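Local atomic coordinates of putative S-adenosyl-L-methionine-dependent Methyltransferase (Methanococcus maripaludis, PDB entry 3DLC), a protein that binds S-adenosylmethionine and probably transfers its methyl group to an acceptor, as other methyltransferases of the Rossmann-like class do. Residues Val121-Arg132 against Asn182-Ile193. Residues are numbered along the deposited sequence; the frame is centred on the assembly and turned at random.
Sequences VFFWEDVATAFR and NVERFQNVLDEI. Unlike the reference sequence in segment 121-132: Ala128 (reference Thr). With SAM (S-adenosylmethionine), chain C; ACT (acetate ion), chain B.
Helices 127-132 and 182-193 cross at -62° with their axes 9.6 Å apart, Ala128 lying against Val189, while Val121 and Phe122, ahead of the first helix, lie beside Phe186 and Asn182. Phe131 is a knob in the hole formed by Phe186, Val189, Leu190 and Ile193: CD1 meets Leu190 CD2 at 3.7 Å, CB touches Ile193 CD1, and CE2 comes to 3.7 Å from Phe186 CE1, the two rings inclined at 56°. With CG anti to its carbonyl carbon (chi1 -71°), Phe186 turns its ring toward 121-132; CZ abuts Val121 CG2 at 3.6 Å, and Val127 CG1, in one of two conformers, meets the ring edge. A serine in place of Phe186 would probably open a gap beside these valines, leaving the Phe131 ring less firmly held. Toward the C-terminal ends, Arg132 and Glu192 form a bidentate salt bridge, Arg132 NH1 to Glu192 OE1 at 2.9 Å and Arg132 NH2 to Glu192 OE2 at 3.0 Å. Ile193 CG1 covers one guanidinium face. On the exposed flank, extended Arg185 binds an acetate, probably from the crystallisation liquor, through NE and NH2, and reaches the carbonyls of Val121 and Trp124 through two waters. Trp124 also meets the S-adenosylmethionine adenine with its ring edge. Both helices pack on the seven-stranded sheet of the Rossmann-like methyltransferase fold: Phe131 and Phe186 touch Ile209 of strand 206-211, Leu190 Tyr198 of edge strand 198-203.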
loop_
_atom_site.group_PDB
_atom_site.type_symbol
_atom_site.label_atom_id
_atom_site.label_comp_id
_atom_site.label_asym_id
_atom_site.label_seq_id
_atom_site.Cartn_x
_atom_site.Cartn_y
_atom_site.Cartn_z
ATOM N N VAL A 121 -5.929 1.682 -0.490
ATOM C CA VAL A 121 -6.949 2.031 0.477
ATOM C C VAL A 121 -8.092 2.832 -0.115
ATOM O O VAL A 121 -9.214 2.736 0.354
ATOM C CB VAL A 121 -6.321 2.762 1.707
ATOM C CG1 VAL A 121 -5.741 4.115 1.320
ATOM C CG2 VAL A 121 -7.329 2.898 2.844
ATOM N N PHE A 122 -7.797 3.625 -1.144
ATOM C CA PHE A 122 -8.778 4.508 -1.771
ATOM C C PHE A 122 -9.841 3.740 -2.535
ATOM O O PHE A 122 -10.874 4.299 -2.874
ATOM C CB PHE A 122 -8.065 5.515 -2.680
ATOM C CG PHE A 122 -6.975 6.263 -1.981
ATOM C CD1 PHE A 122 -7.224 7.081 -0.910
ATOM C CD2 PHE A 122 -5.679 6.077 -2.356
ATOM C CE1 PHE A 122 -6.201 7.725 -0.262
ATOM C CE2 PHE A 122 -4.640 6.716 -1.698
ATOM C CZ PHE A 122 -4.905 7.540 -0.667
ATOM N N PHE A 123 -9.605 2.456 -2.759
ATOM C CA PHE A 123 -10.547 1.598 -3.487
ATOM C C PHE A 123 -11.345 0.660 -2.583
ATOM O O PHE A 123 -12.362 0.119 -3.016
ATOM C CB PHE A 123 -9.807 0.728 -4.524
ATOM C CG PHE A 123 -9.107 1.517 -5.589
ATOM C CD1 PHE A 123 -9.813 2.171 -6.581
ATOM C CD2 PHE A 123 -7.734 1.587 -5.628
ATOM C CE1 PHE A 123 -9.105 2.865 -7.600
ATOM C CE2 PHE A 123 -7.070 2.251 -6.613
ATOM C CZ PHE A 123 -7.755 2.924 -7.570
ATOM N N TRP A 124 -10.917 0.433 -1.356
ATOM C CA TRP A 124 -11.547 -0.601 -0.541
ATOM C C TRP A 124 -12.984 -0.341 -0.210
ATOM O O TRP A 124 -13.328 0.747 0.193
ATOM C CB TRP A 124 -10.799 -0.860 0.785
ATOM C CG TRP A 124 -9.379 -1.243 0.612
ATOM C CD1 TRP A 124 -8.781 -1.765 -0.511
ATOM C CD2 TRP A 124 -8.349 -1.151 1.600
ATOM N NE1 TRP A 124 -7.445 -1.981 -0.281
ATOM C CE2 TRP A 124 -7.149 -1.572 0.995
ATOM C CE3 TRP A 124 -8.313 -0.737 2.927
ATOM C CZ2 TRP A 124 -5.947 -1.598 1.690
ATOM C CZ3 TRP A 124 -7.109 -0.732 3.598
ATOM C CH2 TRP A 124 -5.945 -1.158 2.977
ATOM N N GLU A 125 -13.798 -1.378 -0.382
ATOM C CA GLU A 125 -15.192 -1.364 0.044
ATOM C C GLU A 125 -15.126 -1.607 1.581
ATOM O O GLU A 125 -14.092 -1.968 2.074
ATOM C CB GLU A 125 -15.955 -2.503 -0.688
ATOM C CG GLU A 125 -15.985 -2.334 -2.216
ATOM C CD GLU A 125 -16.492 -3.566 -2.993
ATOM O OE1 GLU A 125 -16.821 -4.611 -2.378
ATOM O OE2 GLU A 125 -16.544 -3.481 -4.244
ATOM N N ASP A 126 -16.165 -1.400 2.357
ATOM C CA ASP A 126 -16.060 -1.788 3.779
ATOM C C ASP A 126 -14.719 -1.613 4.534
ATOM O O ASP A 126 -14.082 -2.559 5.025
ATOM C CB ASP A 126 -16.538 -3.225 3.936
ATOM C CG ASP A 126 -16.949 -3.524 5.359
ATOM O OD1 ASP A 126 -16.871 -2.604 6.217
ATOM O OD2 ASP A 126 -17.296 -4.687 5.622
ATOM N N VAL A 127 -14.366 -0.350 4.689
ATOM C CA VAL A 127 -13.098 -0.019 5.311
ATOM C C VAL A 127 -13.037 -0.380 6.794
ATOM O O VAL A 127 -11.953 -0.647 7.302
ATOM C CB VAL A 127 -12.663 1.420 5.056
ATOM C CG1 VAL A 127 -12.323 1.589 3.552
ATOM C CG2 VAL A 127 -13.702 2.419 5.511
ATOM N N ALA A 128 -14.177 -0.412 7.479
ATOM C CA ALA A 128 -14.168 -0.818 8.892
ATOM C C ALA A 128 -13.651 -2.252 9.007
ATOM O O ALA A 128 -12.809 -2.565 9.849
ATOM C CB ALA A 128 -15.554 -0.714 9.498
ATOM N N THR A 129 -14.177 -3.145 8.178
ATOM C CA THR A 129 -13.744 -4.525 8.192
ATOM C C THR A 129 -12.275 -4.642 7.795
ATOM O O THR A 129 -11.509 -5.410 8.398
ATOM C CB THR A 129 -14.629 -5.382 7.281
ATOM O OG1 THR A 129 -15.955 -5.361 7.810
ATOM C CG2 THR A 129 -14.122 -6.820 7.144
ATOM N N ALA A 130 -11.876 -3.890 6.783
ATOM C CA ALA A 130 -10.481 -3.921 6.321
ATOM C C ALA A 130 -9.534 -3.538 7.462
ATOM O O ALA A 130 -8.540 -4.202 7.691
ATOM C CB ALA A 130 -10.292 -2.980 5.146
ATOM N N PHE A 131 -9.840 -2.449 8.170
ATOM C CA PHE A 131 -8.973 -2.019 9.261
ATOM C C PHE A 131 -8.999 -2.915 10.481
ATOM O O PHE A 131 -8.002 -3.047 11.158
ATOM C CB PHE A 131 -9.154 -0.533 9.570
ATOM C CG PHE A 131 -8.361 0.330 8.609
ATOM C CD1 PHE A 131 -7.010 0.570 8.824
ATOM C CD2 PHE A 131 -8.928 0.787 7.430
ATOM C CE1 PHE A 131 -6.276 1.285 7.904
ATOM C CE2 PHE A 131 -8.186 1.501 6.512
ATOM C CZ PHE A 131 -6.862 1.741 6.751
ATOM N N ARG A 132 -10.109 -3.590 10.740
ATOM C CA ARG A 132 -10.118 -4.629 11.777
ATOM C C ARG A 132 -9.183 -5.770 11.408
ATOM O O ARG A 132 -8.480 -6.310 12.267
ATOM C CB ARG A 132 -11.538 -5.127 12.049
ATOM C CG ARG A 132 -12.345 -4.127 12.890
ATOM C CD ARG A 132 -13.728 -4.698 13.244
ATOM N NE ARG A 132 -14.338 -3.959 14.335
ATOM C CZ ARG A 132 -15.030 -2.859 14.196
ATOM N NH1 ARG A 132 -15.389 -2.419 13.015
ATOM N NH2 ARG A 132 -15.399 -2.182 15.278
ATOM N N ASN A 182 -9.880 12.463 3.463
ATOM C CA ASN A 182 -9.459 11.140 3.877
ATOM C C ASN A 182 -8.881 11.132 5.258
ATOM O O ASN A 182 -8.996 10.092 5.940
ATOM C CB ASN A 182 -8.573 10.465 2.840
ATOM C CG ASN A 182 -9.391 9.894 1.737
ATOM O OD1 ASN A 182 -10.506 9.385 1.983
ATOM N ND2 ASN A 182 -8.896 9.978 0.532
ATOM N N VAL A 183 -8.273 12.242 5.678
ATOM C CA VAL A 183 -7.805 12.279 7.048
ATOM C C VAL A 183 -9.031 12.119 7.954
ATOM O O VAL A 183 -9.016 11.283 8.889
ATOM C CB VAL A 183 -7.025 13.540 7.353
ATOM C CG1 VAL A 183 -6.643 13.571 8.811
ATOM C CG2 VAL A 183 -5.767 13.620 6.458
ATOM N N GLU A 184 -10.093 12.870 7.673
ATOM C CA GLU A 184 -11.308 12.794 8.454
ATOM C C GLU A 184 -11.992 11.443 8.342
ATOM O O GLU A 184 -12.412 10.818 9.318
ATOM C CB GLU A 184 -12.289 13.866 8.022
ATOM C CG GLU A 184 -13.589 13.741 8.785
ATOM C CD GLU A 184 -14.107 15.062 9.239
ATOM O OE1 GLU A 184 -13.318 15.789 9.878
ATOM O OE2 GLU A 184 -15.298 15.353 9.022
ATOM N N ARG A 185 -12.114 10.971 7.119
ATOM C CA ARG A 185 -12.789 9.699 6.891
ATOM C C ARG A 185 -12.149 8.586 7.707
ATOM O O ARG A 185 -12.820 7.816 8.399
ATOM C CB ARG A 185 -12.759 9.297 5.421
ATOM C CG ARG A 185 -13.477 7.987 5.105
ATOM C CD ARG A 185 -13.361 7.530 3.664
ATOM N NE ARG A 185 -14.194 6.335 3.532
ATOM C CZ ARG A 185 -14.052 5.371 2.645
ATOM N NH1 ARG A 185 -13.103 5.407 1.758
ATOM N NH2 ARG A 185 -14.885 4.353 2.678
ATOM N N PHE A 186 -10.832 8.488 7.592
ATOM C CA PHE A 186 -10.105 7.394 8.236
ATOM C C PHE A 186 -9.933 7.562 9.733
ATOM O O PHE A 186 -9.917 6.570 10.444
ATOM C CB PHE A 186 -8.855 7.026 7.437
ATOM C CG PHE A 186 -9.205 6.342 6.178
ATOM C CD1 PHE A 186 -9.628 5.021 6.215
ATOM C CD2 PHE A 186 -9.231 6.993 4.985
ATOM C CE1 PHE A 186 -10.036 4.385 5.067
ATOM C CE2 PHE A 186 -9.624 6.369 3.840
ATOM C CZ PHE A 186 -10.035 5.066 3.868
ATOM N N GLN A 187 -9.855 8.799 10.213
ATOM C CA GLN A 187 -9.891 9.019 11.646
ATOM C C GLN A 187 -11.196 8.420 12.166
ATOM O O GLN A 187 -11.221 7.728 13.185
ATOM C CB GLN A 187 -9.823 10.538 11.931
ATOM C CG GLN A 187 -10.093 11.088 13.229
ATOM C CD GLN A 187 -10.219 12.634 13.131
ATOM O OE1 GLN A 187 -10.570 13.262 14.092
ATOM N NE2 GLN A 187 -9.903 13.216 11.954
ATOM N N ASN A 188 -12.304 8.705 11.466
ATOM C CA ASN A 188 -13.595 8.189 11.936
ATOM C C ASN A 188 -13.660 6.663 11.923
ATOM O O ASN A 188 -14.185 6.038 12.845
ATOM C CB ASN A 188 -14.746 8.768 11.129
ATOM C CG ASN A 188 -14.944 10.260 11.360
ATOM O OD1 ASN A 188 -14.463 10.813 12.344
ATOM N ND2 ASN A 188 -15.635 10.923 10.439
ATOM N N VAL A 189 -13.053 6.046 10.920
ATOM C CA VAL A 189 -13.001 4.593 10.852
ATOM C C VAL A 189 -12.221 3.999 12.019
ATOM O O VAL A 189 -12.668 3.072 12.710
ATOM C CB VAL A 189 -12.355 4.111 9.518
ATOM C CG1 VAL A 189 -12.105 2.597 9.516
ATOM C CG2 VAL A 189 -13.205 4.506 8.302
ATOM N N LEU A 190 -11.033 4.537 12.278
ATOM C CA LEU A 190 -10.186 4.025 13.346
ATOM C C LEU A 190 -10.844 4.276 14.693
ATOM O O LEU A 190 -10.734 3.462 15.611
ATOM C CB LEU A 190 -8.791 4.663 13.292
ATOM C CG LEU A 190 -7.995 4.390 11.993
ATOM C CD1 LEU A 190 -6.573 4.865 12.204
ATOM C CD2 LEU A 190 -8.007 2.906 11.557
ATOM N N ASP A 191 -11.536 5.403 14.825
ATOM C CA ASP A 191 -12.182 5.738 16.095
ATOM C C ASP A 191 -13.352 4.801 16.371
ATOM O O ASP A 191 -13.592 4.444 17.529
ATOM C CB ASP A 191 -12.579 7.201 16.111
ATOM C CG ASP A 191 -11.380 8.142 16.139
ATOM O OD1 ASP A 191 -10.238 7.702 16.411
ATOM O OD2 ASP A 191 -11.607 9.337 15.906
ATOM N N GLU A 192 -14.076 4.391 15.337
ATOM C CA GLU A 192 -15.182 3.428 15.539
ATOM C C GLU A 192 -14.612 2.085 15.999
ATOM O O GLU A 192 -15.239 1.398 16.829
ATOM C CB GLU A 192 -16.012 3.262 14.278
ATOM C CG GLU A 192 -17.191 2.259 14.420
ATOM C CD GLU A 192 -16.869 0.750 14.222
ATOM O OE1 GLU A 192 -16.070 0.382 13.353
ATOM O OE2 GLU A 192 -17.499 -0.121 14.913
ATOM N N ILE A 193 -13.453 1.675 15.501
ATOM C CA ILE A 193 -12.800 0.435 15.935
ATOM C C ILE A 193 -12.310 0.553 17.355
ATOM O O ILE A 193 -12.304 -0.414 18.107
ATOM C CB ILE A 193 -11.673 0.030 14.964
ATOM C CG1 ILE A 193 -12.274 -0.302 13.594
ATOM C CG2 ILE A 193 -10.878 -1.166 15.512
ATOM C CD1 ILE A 193 -11.236 -0.372 12.470
HETATM N N SAM C . 0.773 -0.856 -4.482
HETATM C CA SAM C . 1.044 -0.817 -5.942
HETATM C C SAM C . 1.822 0.422 -6.288
HETATM O O SAM C . 1.828 1.363 -5.491
HETATM O OXT SAM C . 2.380 0.474 -7.378
HETATM C CB SAM C . -0.250 -0.925 -6.727
HETATM C CG SAM C . -1.225 0.192 -6.538
HETATM S SD SAM C . -2.691 -0.121 -7.541
HETATM C CE SAM C . -3.101 1.586 -7.778
HETATM C "C5'" SAM C . -3.964 -0.715 -6.307
HETATM C "C4'" SAM C . -3.985 -2.229 -5.943
HETATM O "O4'" SAM C . -4.805 -2.643 -4.801
HETATM C "C3'" SAM C . -4.324 -3.160 -7.134
HETATM O "O3'" SAM C . -3.232 -3.997 -7.363
HETATM C "C2'" SAM C . -5.555 -3.922 -6.639
HETATM O "O2'" SAM C . -5.773 -5.204 -7.183
HETATM C "C1'" SAM C . -5.351 -3.918 -5.114
HETATM N N9 SAM C . -6.593 -4.062 -4.339
HETATM C C8 SAM C . -7.718 -3.278 -4.444
HETATM N N7 SAM C . -8.639 -3.638 -3.519
HETATM C C5 SAM C . -8.101 -4.689 -2.825
HETATM C C6 SAM C . -8.583 -5.496 -1.791
HETATM N N6 SAM C . -9.822 -5.412 -1.273
HETATM N N1 SAM C . -7.741 -6.429 -1.293
HETATM C C2 SAM C . -6.482 -6.611 -1.814
HETATM N N3 SAM C . -5.992 -5.892 -2.864
HETATM C C4 SAM C . -6.812 -4.945 -3.316
HETATM C C ACT B . -16.769 4.674 5.801
HETATM O O ACT B . -17.158 4.131 4.734
HETATM O OXT ACT B . -16.194 5.797 5.708
HETATM C CH3 ACT B . -17.003 3.998 7.114
HETATM O O HOH W 1 -12.009 3.181 0.269
HETATM O O HOH W 2 -15.507 2.266 0.754
#